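Local coordinates for manganese-binding protein (Chlamydia trachomatis, PDB 6NSI) that binds iron, manganese and nickel, with a preference for ferrous iron, and delivers them to the membrane permease of an ABC transporter for import into the cytoplasm, at residues Tyr173-Arg176 with Arg177-Ser181; Asp147-Ala150 with Ala151-Leu154; Thr156-Glu159 with Lys160-Tyr163. One frame throughout, in Å; residues are numbered along the deposited sequence.

Contact 1 (Tyr173-Arg176 with Arg177-Ser181); sequences YFTR and RYLSS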
ATOM      1  N   TYR A 173       2.646  -6.052   4.942  1.00 26.72           N
ATOM      2  CA  TYR A 173       3.683  -6.444   3.981  1.00 24.67           C
ATOM      3  C   TYR A 173       4.982  -5.686   4.233  1.00 27.63           C
ATOM      4  O   TYR A 173       6.074  -6.271   4.211  1.00 24.99           O
ATOM      5  CB  TYR A 173       3.199  -6.209   2.550  1.00 23.55           C
ATOM      6  CG  TYR A 173       2.061  -7.119   2.166  1.00 25.85           C
ATOM      7  CD1 TYR A 173       0.741  -6.681   2.248  1.00 21.86           C
ATOM      8  CD2 TYR A 173       2.303  -8.411   1.728  1.00 26.95           C
ATOM      9  CE1 TYR A 173      -0.308  -7.507   1.894  1.00 23.54           C
ATOM     10  CE2 TYR A 173       1.266  -9.251   1.384  1.00 30.34           C
ATOM     11  CZ  TYR A 173      -0.038  -8.799   1.460  1.00 31.21           C
ATOM     12  OH  TYR A 173      -1.077  -9.636   1.111  1.00 26.75           O
ATOM     13  N   PHE A 174       4.872  -4.370   4.424  1.00 21.74           N
ATOM     14  CA  PHE A 174       5.997  -3.525   4.802  1.00 23.57           C
ATOM     15  C   PHE A 174       6.748  -4.108   5.995  1.00 26.30           C
ATOM     16  O   PHE A 174       7.984  -4.214   5.991  1.00 22.86           O
ATOM     17  CB  PHE A 174       5.431  -2.124   5.119  1.00 22.54           C
ATOM     18  CG  PHE A 174       6.455  -1.093   5.497  1.00 23.70           C
ATOM     19  CD1 PHE A 174       6.891  -0.964   6.822  1.00 19.29           C
ATOM     20  CD2 PHE A 174       6.939  -0.211   4.541  1.00 22.72           C
ATOM     21  CE1 PHE A 174       7.814  -0.008   7.167  1.00 21.00           C
ATOM     22  CE2 PHE A 174       7.868   0.754   4.874  1.00 21.78           C
ATOM     23  CZ  PHE A 174       8.301   0.867   6.194  1.00 18.92           C
ATOM     24  N   THR A 175       6.003  -4.471   7.039  1.00 21.29           N
ATOM     25  CA  THR A 175       6.600  -4.943   8.283  1.00 18.07           C
ATOM     26  C   THR A 175       7.308  -6.278   8.086  1.00 25.68           C
ATOM     27  O   THR A 175       8.405  -6.498   8.614  1.00 23.77           O
ATOM     28  CB  THR A 175       5.502  -5.087   9.338  1.00 22.62           C
ATOM     29  OG1 THR A 175       4.918  -3.795   9.627  1.00 20.58           O
ATOM     30  CG2 THR A 175       6.060  -5.740  10.605  1.00 20.84           C
ATOM     31  N   ARG A 176       6.664  -7.194   7.364  1.00 23.18           N
ATOM     32  CA  ARG A 176       7.247  -8.506   7.095  1.00 28.48           C
ATOM     33  C   ARG A 176       8.543  -8.386   6.288  1.00 27.10           C
ATOM     34  O   ARG A 176       9.527  -9.085   6.567  1.00 29.87           O
ATOM     35  CB  ARG A 176       6.212  -9.375   6.362  1.00 29.05           C
ATOM     36  CG  ARG A 176       6.552 -10.881   6.278  1.00 34.31           C
ATOM     37  CD  ARG A 176       5.533 -11.657   5.405  1.00 32.72           C
ATOM     38  NE  ARG A 176       5.485 -11.154   4.027  1.00 42.99           N
ATOM     39  CZ  ARG A 176       4.752 -11.683   3.035  1.00 51.38           C
ATOM     40  NH1 ARG A 176       3.973 -12.745   3.258  1.00 53.82           N
ATOM     41  NH2 ARG A 176       4.795 -11.150   1.808  1.00 40.31           N
ATOM     42  N   ARG A 177       8.571  -7.491   5.291  1.00 25.80           N
ATOM     43  CA  ARG A 177       9.769  -7.331   4.471  1.00 28.16           C
ATOM     44  C   ARG A 177      10.874  -6.577   5.203  1.00 34.11           C
ATOM     45  O   ARG A 177      12.016  -7.042   5.252  1.00 29.60           O
ATOM     46  CB  ARG A 177       9.449  -6.609   3.157  1.00 27.11           C
ATOM     47  CG  ARG A 177      10.752  -6.368   2.333  1.00 26.42           C
ATOM     48  CD  ARG A 177      10.505  -6.218   0.851  1.00 36.17           C
ATOM     49  NE  ARG A 177      11.729  -6.202   0.039  1.00 33.93           N
ATOM     50  CZ  ARG A 177      12.295  -7.291  -0.493  1.00 47.13           C
ATOM     51  NH1 ARG A 177      11.772  -8.498  -0.282  1.00 36.85           N
ATOM     52  NH2 ARG A 177      13.392  -7.188  -1.247  1.00 41.45           N
ATOM     53  N   TYR A 178      10.564  -5.397   5.753  1.00 27.75           N
ATOM     54  CA  TYR A 178      11.593  -4.435   6.141  1.00 22.98           C
ATOM     55  C   TYR A 178      11.893  -4.397   7.625  1.00 22.26           C
ATOM     56  O   TYR A 178      12.938  -3.864   8.011  1.00 23.83           O
ATOM     57  CB  TYR A 178      11.193  -3.009   5.741  1.00 18.43           C
ATOM     58  CG  TYR A 178      11.019  -2.820   4.260  1.00 27.08           C
ATOM     59  CD1 TYR A 178      12.090  -3.000   3.385  1.00 26.05           C
ATOM     60  CD2 TYR A 178       9.778  -2.472   3.736  1.00 22.99           C
ATOM     61  CE1 TYR A 178      11.927  -2.832   2.019  1.00 28.27           C
ATOM     62  CE2 TYR A 178       9.601  -2.296   2.385  1.00 27.04           C
ATOM     63  CZ  TYR A 178      10.678  -2.469   1.524  1.00 30.80           C
ATOM     64  OH  TYR A 178      10.479  -2.295   0.165  1.00 28.15           O
ATOM     65  N   LEU A 179      10.983  -4.868   8.466  1.00 22.32           N
ATOM     66  CA  LEU A 179      11.134  -4.737   9.906  1.00 23.97           C
ATOM     67  C   LEU A 179      11.446  -6.062  10.579  1.00 26.90           C
ATOM     68  O   LEU A 179      11.682  -6.089  11.797  1.00 26.46           O
ATOM     69  CB  LEU A 179       9.859  -4.120  10.518  1.00 17.49           C
ATOM     70  CG  LEU A 179       9.570  -2.657  10.145  1.00 19.38           C
ATOM     71  CD1 LEU A 179       8.330  -2.130  10.879  1.00 21.82           C
ATOM     72  CD2 LEU A 179      10.765  -1.750  10.394  1.00 16.47           C
ATOM     73  N   SER A 180      11.464  -7.156   9.823  1.00 26.30           N
ATOM     74  CA  SER A 180      11.524  -8.493  10.385  1.00 30.57           C
ATOM     75  C   SER A 180      12.707  -9.259   9.822  1.00 29.78           C
ATOM     76  O   SER A 180      13.153  -9.007   8.702  1.00 30.31           O
ATOM     77  CB  SER A 180      10.240  -9.260  10.097  1.00 25.73           C
ATOM     78  OG  SER A 180       9.114  -8.412  10.346  1.00 26.26           O
ATOM     79  N   SER A 181      13.173 -10.223  10.603  1.00 32.38           N
ATOM     80  CA  SER A 181      14.281 -11.094  10.243  1.00 39.43           C
ATOM     81  C   SER A 181      13.798 -12.276   9.410  1.00 43.14           C
ATOM     82  O   SER A 181      12.607 -12.610   9.386  1.00 36.25           O
ATOM     83  CB  SER A 181      14.968 -11.621  11.495  1.00 35.73           C
ATOM     84  OG  SER A 181      14.149 -12.617  12.095  1.00 35.55           O
TER

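Contact 2 (Asp147-Ala150 with Ala151-Leu154); sequences DRWA and ARSL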
ATOM      1  N   ASP A 147      13.957   0.019  -3.285  1.00 28.70           N
ATOM      2  CA  ASP A 147      13.777  -1.077  -2.336  1.00 32.45           C
ATOM      3  C   ASP A 147      15.035  -1.311  -1.501  1.00 36.84           C
ATOM      4  O   ASP A 147      14.953  -1.494  -0.279  1.00 33.23           O
ATOM      5  CB  ASP A 147      13.367  -2.345  -3.094  1.00 31.27           C
ATOM      6  CG  ASP A 147      13.204  -3.539  -2.186  1.00 38.00           C
ATOM      7  OD1 ASP A 147      12.282  -3.528  -1.332  1.00 38.85           O
ATOM      8  OD2 ASP A 147      14.013  -4.480  -2.306  1.00 40.86           O
ATOM      9  N   ARG A 148      16.209  -1.321  -2.146  1.00 34.57           N
ATOM     10  CA  ARG A 148      17.463  -1.444  -1.409  1.00 35.00           C
ATOM     11  C   ARG A 148      17.626  -0.300  -0.419  1.00 35.01           C
ATOM     12  O   ARG A 148      18.036  -0.517   0.730  1.00 34.05           O
ATOM     13  CB  ARG A 148      18.656  -1.463  -2.380  1.00 37.51           C
ATOM     14  CG  ARG A 148      18.898  -2.791  -3.086  1.00 46.34           C
ATOM     15  CD  ARG A 148      20.268  -2.835  -3.798  1.00 42.48           C
ATOM     16  NE  ARG A 148      20.425  -1.775  -4.795  1.00 52.84           N
ATOM     17  CZ  ARG A 148      19.945  -1.823  -6.040  1.00 54.16           C
ATOM     18  NH1 ARG A 148      19.258  -2.883  -6.459  1.00 50.20           N
ATOM     19  NH2 ARG A 148      20.142  -0.800  -6.867  1.00 52.55           N
ATOM     20  N   TRP A 149      17.344   0.931  -0.863  1.00 32.31           N
ATOM     21  CA  TRP A 149      17.436   2.095   0.014  1.00 35.84           C
ATOM     22  C   TRP A 149      16.526   1.950   1.231  1.00 30.58           C
ATOM     23  O   TRP A 149      16.926   2.266   2.358  1.00 30.89           O
ATOM     24  CB  TRP A 149      17.081   3.366  -0.760  1.00 29.30           C
ATOM     25  CG  TRP A 149      16.859   4.553   0.142  1.00 33.74           C
ATOM     26  CD1 TRP A 149      17.820   5.335   0.727  1.00 33.95           C
ATOM     27  CD2 TRP A 149      15.597   5.077   0.579  1.00 32.83           C
ATOM     28  NE1 TRP A 149      17.233   6.322   1.485  1.00 32.14           N
ATOM     29  CE2 TRP A 149      15.870   6.184   1.415  1.00 30.11           C
ATOM     30  CE3 TRP A 149      14.263   4.721   0.336  1.00 25.36           C
ATOM     31  CZ2 TRP A 149      14.854   6.941   2.024  1.00 31.94           C
ATOM     32  CZ3 TRP A 149      13.251   5.474   0.926  1.00 24.41           C
ATOM     33  CH2 TRP A 149      13.554   6.575   1.765  1.00 35.09           C
ATOM     34  N   ALA A 150      15.291   1.487   1.017  1.00 27.27           N
ATOM     35  CA  ALA A 150      14.352   1.315   2.130  1.00 28.76           C
ATOM     36  C   ALA A 150      14.860   0.267   3.113  1.00 30.23           C
ATOM     37  O   ALA A 150      14.897   0.498   4.329  1.00 26.95           O
ATOM     38  CB  ALA A 150      12.969   0.928   1.596  1.00 23.52           C
ATOM     39  N   ALA A 151      15.279  -0.893   2.590  1.00 33.18           N
ATOM     40  CA  ALA A 151      15.738  -1.970   3.456  1.00 30.86           C
ATOM     41  C   ALA A 151      16.941  -1.526   4.272  1.00 30.10           C
ATOM     42  O   ALA A 151      17.023  -1.803   5.472  1.00 28.71           O
ATOM     43  CB  ALA A 151      16.067  -3.203   2.617  1.00 32.60           C
ATOM     44  N   ARG A 152      17.866  -0.798   3.643  1.00 32.74           N
ATOM     45  CA  ARG A 152      19.047  -0.325   4.353  1.00 34.29           C
ATOM     46  C   ARG A 152      18.682   0.710   5.411  1.00 30.86           C
ATOM     47  O   ARG A 152      19.173   0.642   6.547  1.00 29.18           O
ATOM     48  CB  ARG A 152      20.067   0.244   3.360  1.00 39.49           C
ATOM     49  CG  ARG A 152      20.890  -0.824   2.621  1.00 48.35           C
ATOM     50  CD  ARG A 152      21.378  -0.340   1.242  1.00 54.54           C
ATOM     51  NE  ARG A 152      21.358   1.125   1.146  1.00 60.87           N
ATOM     52  CZ  ARG A 152      21.083   1.822   0.037  1.00 59.29           C
ATOM     53  NH1 ARG A 152      20.793   1.203  -1.105  1.00 47.53           N
ATOM     54  NH2 ARG A 152      21.088   3.155   0.077  1.00 59.54           N
ATOM     55  N   SER A 153      17.822   1.673   5.063  1.00 29.76           N
ATOM     56  CA  SER A 153      17.416   2.690   6.031  1.00 32.15           C
ATOM     57  C   SER A 153      16.649   2.068   7.191  1.00 27.35           C
ATOM     58  O   SER A 153      16.936   2.337   8.365  1.00 26.42           O
ATOM     59  CB  SER A 153      16.561   3.763   5.355  1.00 34.66           C
ATOM     60  OG  SER A 153      17.276   4.424   4.324  1.00 34.50           O
ATOM     61  N   LEU A 154      15.671   1.225   6.877  1.00 24.38           N
ATOM     62  CA  LEU A 154      14.862   0.635   7.930  1.00 24.23           C
ATOM     63  C   LEU A 154      15.670  -0.326   8.783  1.00 28.44           C
ATOM     64  O   LEU A 154      15.318  -0.552   9.943  1.00 28.76           O
ATOM     65  CB  LEU A 154      13.637  -0.034   7.309  1.00 24.86           C
ATOM     66  CG  LEU A 154      12.665   1.002   6.691  1.00 20.70           C
ATOM     67  CD1 LEU A 154      11.654   0.386   5.709  1.00 21.72           C
ATOM     68  CD2 LEU A 154      11.938   1.759   7.777  1.00 17.71           C
TER

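Contact 3 (Thr156-Glu159 with Lys160-Tyr163); sequences TIPE and KNRY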
ATOM      1  N   THR A 156      18.430   0.347  10.102  1.00 28.25           N
ATOM      2  CA  THR A 156      19.106   1.115  11.144  1.00 35.59           C
ATOM      3  C   THR A 156      18.226   1.329  12.377  1.00 31.70           C
ATOM      4  O   THR A 156      18.726   1.768  13.421  1.00 28.80           O
ATOM      5  CB  THR A 156      19.570   2.475  10.582  1.00 35.59           C
ATOM      6  OG1 THR A 156      18.434   3.311  10.333  1.00 31.54           O
ATOM      7  CG2 THR A 156      20.361   2.303   9.261  1.00 31.12           C
ATOM      8  N   ILE A 157      16.931   1.053  12.277  1.00 30.35           N
ATOM      9  CA  ILE A 157      16.047   1.083  13.438  1.00 27.10           C
ATOM     10  C   ILE A 157      16.547   0.063  14.451  1.00 27.85           C
ATOM     11  O   ILE A 157      16.616  -1.128  14.119  1.00 28.80           O
ATOM     12  CB  ILE A 157      14.597   0.767  13.038  1.00 23.79           C
ATOM     13  CG1 ILE A 157      14.076   1.828  12.077  1.00 23.71           C
ATOM     14  CG2 ILE A 157      13.703   0.598  14.309  1.00 24.40           C
ATOM     15  CD1 ILE A 157      12.705   1.480  11.500  1.00 23.32           C
ATOM     16  N   PRO A 158      16.898   0.467  15.679  1.00 29.73           N
ATOM     17  CA  PRO A 158      17.265  -0.520  16.701  1.00 30.07           C
ATOM     18  C   PRO A 158      16.206  -1.606  16.806  1.00 26.98           C
ATOM     19  O   PRO A 158      15.006  -1.326  16.809  1.00 26.95           O
ATOM     20  CB  PRO A 158      17.348   0.310  17.989  1.00 22.76           C
ATOM     21  CG  PRO A 158      17.585   1.710  17.525  1.00 35.94           C
ATOM     22  CD  PRO A 158      16.868   1.844  16.215  1.00 28.22           C
ATOM     23  N   GLU A 159      16.664  -2.856  16.886  1.00 23.71           N
ATOM     24  CA  GLU A 159      15.746  -3.989  16.943  1.00 26.36           C
ATOM     25  C   GLU A 159      14.727  -3.851  18.077  1.00 29.04           C
ATOM     26  O   GLU A 159      13.575  -4.275  17.933  1.00 23.42           O
ATOM     27  CB  GLU A 159      16.531  -5.287  17.088  1.00 32.70           C
ATOM     28  CG  GLU A 159      15.668  -6.539  17.127  1.00 32.32           C
ATOM     29  CD  GLU A 159      16.475  -7.804  17.395  1.00 59.91           C
ATOM     30  OE1 GLU A 159      17.418  -7.766  18.239  1.00 55.24           O
ATOM     31  OE2 GLU A 159      16.159  -8.839  16.758  1.00 55.99           O
ATOM     32  N   LYS A 160      15.131  -3.283  19.219  1.00 21.24           N
ATOM     33  CA  LYS A 160      14.181  -3.083  20.317  1.00 28.51           C
ATOM     34  C   LYS A 160      13.041  -2.123  19.953  1.00 25.21           C
ATOM     35  O   LYS A 160      12.042  -2.068  20.682  1.00 22.21           O
ATOM     36  CB  LYS A 160      14.918  -2.562  21.566  1.00 28.79           C
ATOM     37  CG  LYS A 160      15.438  -1.123  21.404  1.00 25.51           C
ATOM     38  CD  LYS A 160      15.917  -0.489  22.711  1.00 29.94           C
ATOM     39  CE  LYS A 160      16.216   0.998  22.485  1.00 31.27           C
ATOM     40  NZ  LYS A 160      17.091   1.604  23.522  1.00 24.96           N
ATOM     41  N   ASN A 161      13.157  -1.367  18.865  1.00 21.86           N
ATOM     42  CA  ASN A 161      12.134  -0.402  18.474  1.00 25.38           C
ATOM     43  C   ASN A 161      11.317  -0.831  17.258  1.00 23.22           C
ATOM     44  O   ASN A 161      10.456  -0.058  16.815  1.00 22.13           O
ATOM     45  CB  ASN A 161      12.762   0.952  18.156  1.00 24.77           C
ATOM     46  CG  ASN A 161      13.304   1.670  19.373  1.00 27.52           C
ATOM     47  OD1 ASN A 161      12.997   1.335  20.522  1.00 26.50           O
ATOM     48  ND2 ASN A 161      14.104   2.701  19.115  1.00 27.61           N
ATOM     49  N   ARG A 162      11.555  -2.033  16.713  1.00 23.18           N
ATOM     50  CA  ARG A 162      10.940  -2.472  15.451  1.00 24.08           C
ATOM     51  C   ARG A 162       9.531  -2.998  15.718  1.00 24.25           C
ATOM     52  O   ARG A 162       9.230  -4.189  15.610  1.00 21.82           O
ATOM     53  CB  ARG A 162      11.812  -3.522  14.776  1.00 22.26           C
ATOM     54  CG  ARG A 162      13.032  -2.918  14.089  1.00 22.18           C
ATOM     55  CD  ARG A 162      14.034  -4.017  13.651  1.00 26.18           C
ATOM     56  NE  ARG A 162      15.370  -3.441  13.437  1.00 29.19           N
ATOM     57  CZ  ARG A 162      16.419  -4.120  12.977  1.00 35.61           C
ATOM     58  NH1 ARG A 162      16.302  -5.412  12.690  1.00 32.92           N
ATOM     59  NH2 ARG A 162      17.590  -3.510  12.807  1.00 35.12           N
ATOM     60  N   TYR A 163       8.656  -2.069  16.089  1.00 21.57           N
ATOM     61  CA  TYR A 163       7.279  -2.378  16.471  1.00 18.00           C
ATOM     62  C   TYR A 163       6.464  -1.209  15.951  1.00 19.62           C
ATOM     63  O   TYR A 163       6.644  -0.075  16.424  1.00 21.02           O
ATOM     64  CB  TYR A 163       7.136  -2.546  17.992  1.00 21.91           C
ATOM     65  CG  TYR A 163       7.891  -3.753  18.505  1.00 21.97           C
ATOM     66  CD1 TYR A 163       7.322  -5.017  18.454  1.00 22.21           C
ATOM     67  CD2 TYR A 163       9.191  -3.631  18.994  1.00 23.15           C
ATOM     68  CE1 TYR A 163       8.017  -6.142  18.892  1.00 25.26           C
ATOM     69  CE2 TYR A 163       9.903  -4.744  19.439  1.00 27.17           C
ATOM     70  CZ  TYR A 163       9.306  -5.992  19.384  1.00 30.25           C
ATOM     71  OH  TYR A 163       9.993  -7.092  19.817  1.00 37.00           O
TER

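Contact 1 (Tyr173-Arg176 with Arg177-Ser181)
Thr175 O is gripped by two donors, which come from opposite faces of its carbonyl plane. Ser180 OG gives the shorter bond, 2.7 Å to Thr175 O, and the backbone N of Leu179 the longer, 3.1 Å to the same oxygen. Both donors stand about 40° out of the plane, so neither bond is directed at a lone pair. The hydroxyl reaches back because Ser180 OG lies beside its own backbone N (chi1 -45°); Ser180 itself, its backbone no longer helical, lies just beyond helix 172-178. One residue earlier the regular i to i-4 bond is intact, Tyr178 N to Phe174 O at 2.8 Å.

On the flank of that turn Tyr178 presents an edge to the face of Phe174 in a T-shaped pair, with centroids 5.2 Å apart and planes at 63°. The touching atom, Tyr178 CD2, sits over the rim of the Phe174 ring, 3.7 Å from Phe174 CD2. Leu179 CD1 approaches the same ring at its edge, near the plane. Beyond the pair, Tyr178 OH is bonded to Asp147, and Tyr173 lies near the iron ligand His102. Phe174 and Tyr178 pack against helices 129-154 and 266-280, while Phe174, Thr175 and Leu179 meet Leu164 of strand 164-165.

Contact 2 (Asp147-Ala150 with Ala151-Leu154)
Trp149 and Arg152 cross at about a right angle, the indole and guanidinium planes being 80° apart. Arg152 NH2 comes to the indole at its edge, near the ring plane, 4.0 Å from Trp149 CD1, so this is no cation-pi stack. The guanidinium instead lays one face on the backbone, with Trp149 CA 3.5 Å above its plane and toward the rim. A bend at chi3 (20°) turns the end of Arg152 back along the helix, leaving Arg152 NH1 3.6 Å from Arg148 CB.

Ser153 meets the indole differently: its OG stands over a face near the pyrrole rim, 3.4 Å from Trp149 NE1, at an angle too poor for a hydrogen bond. That hydroxyl donates to Trp149 O at 2.9 Å, the i to i-4 serine bond of an alpha helix, here added to the backbone bond from Ser153 N, which reaches Trp149 O from the opposite face of the carbonyl plane. The segments form the last turns of helix 129-154. Leu286 of the C-terminal tail joins both groups, its O accepting from Trp149 NE1 and its N bonding Ser153 OG. On another side of the helix, Ala150 and Leu154 pack against Tyr178 of helix 172-178 and against helix 266-280.

Contact 3 (Thr156-Glu159 with Lys160-Tyr163)
Arg162 CG lies anti to its own carbonyl carbon (chi1 -77°), and from there the chain runs extended through chi2 and chi3 to NE, a shape that carries the guanidinium back along the turn to the carbonyl of Ile157. The grip is side-on, with two nitrogens on one oxygen. Arg162 NE donates to Ile157 O at 2.7 Å and Arg162 NH2 to the same oxygen at 2.9 Å. Ile157 O lies nearly in the guanidinium plane for both bonds. The N-H...O angles, 149° at NE and 136° at NH2, are bent, as expected when two donors converge on a single acceptor.

The aliphatic part of Arg162 is used as well. Its CG rests 3.6 Å from Ile157 CG2, the two side chains meeting at a slant, and Glu159 CA lies over one face of the guanidinium, 3.6 Å from Arg162 NE. Between Pro158 and Arg162 the backbone makes a tight turn with 3-10 character, in which Asn161 N donates to Pro158 O at 2.8 Å. The next bond, Arg162 N to Glu159 O, is long at 3.3 Å, and its donor stands well above the carbonyl plane. Arg162 then centres an inverse gamma turn, closed by Tyr163 N on Asn161 O, through which the chain passes toward strand 164-165. Asn161 ND2 lies near the Pro158 ring and is bonded to Leu281 O, while Ile157 packs on Leu179 and on Ile277 of helix 266-280.

The carboxylate of Glu159 does not pair with Arg162, the nearest charged atoms, Glu159 OE2 and Arg162 NH1, being 5.3 Å apart. Within these two segments, the hydrogen-bonding partner of the guanidinium is a neutral backbone carbonyl. Its positive charge would be expected to polarise that carbonyl, while the paired donors restrict rotation of the planar group.

Overall arrangement
The three contacts are local and come in series along the chain: contact 2 in the last turns of helix 129-154, contact 3 in the loop leading to strand 164-165, and contact 1 along helix 172-178 and the residues just after it. Contact 1 has its centre about 11 Å from each of the others, whose centres are about 14 Å apart. It touches both: Arg177 forms a salt bridge with Asp147 of contact 2, and Leu179 O packs against Arg162 CD of contact 3. Helix 266-280 borders all three. The touches between contacts 1 and 2 join the end of helix 129-154 to helix 172-178, whose Tyr173 side chain lies about 10 Å from the bound iron.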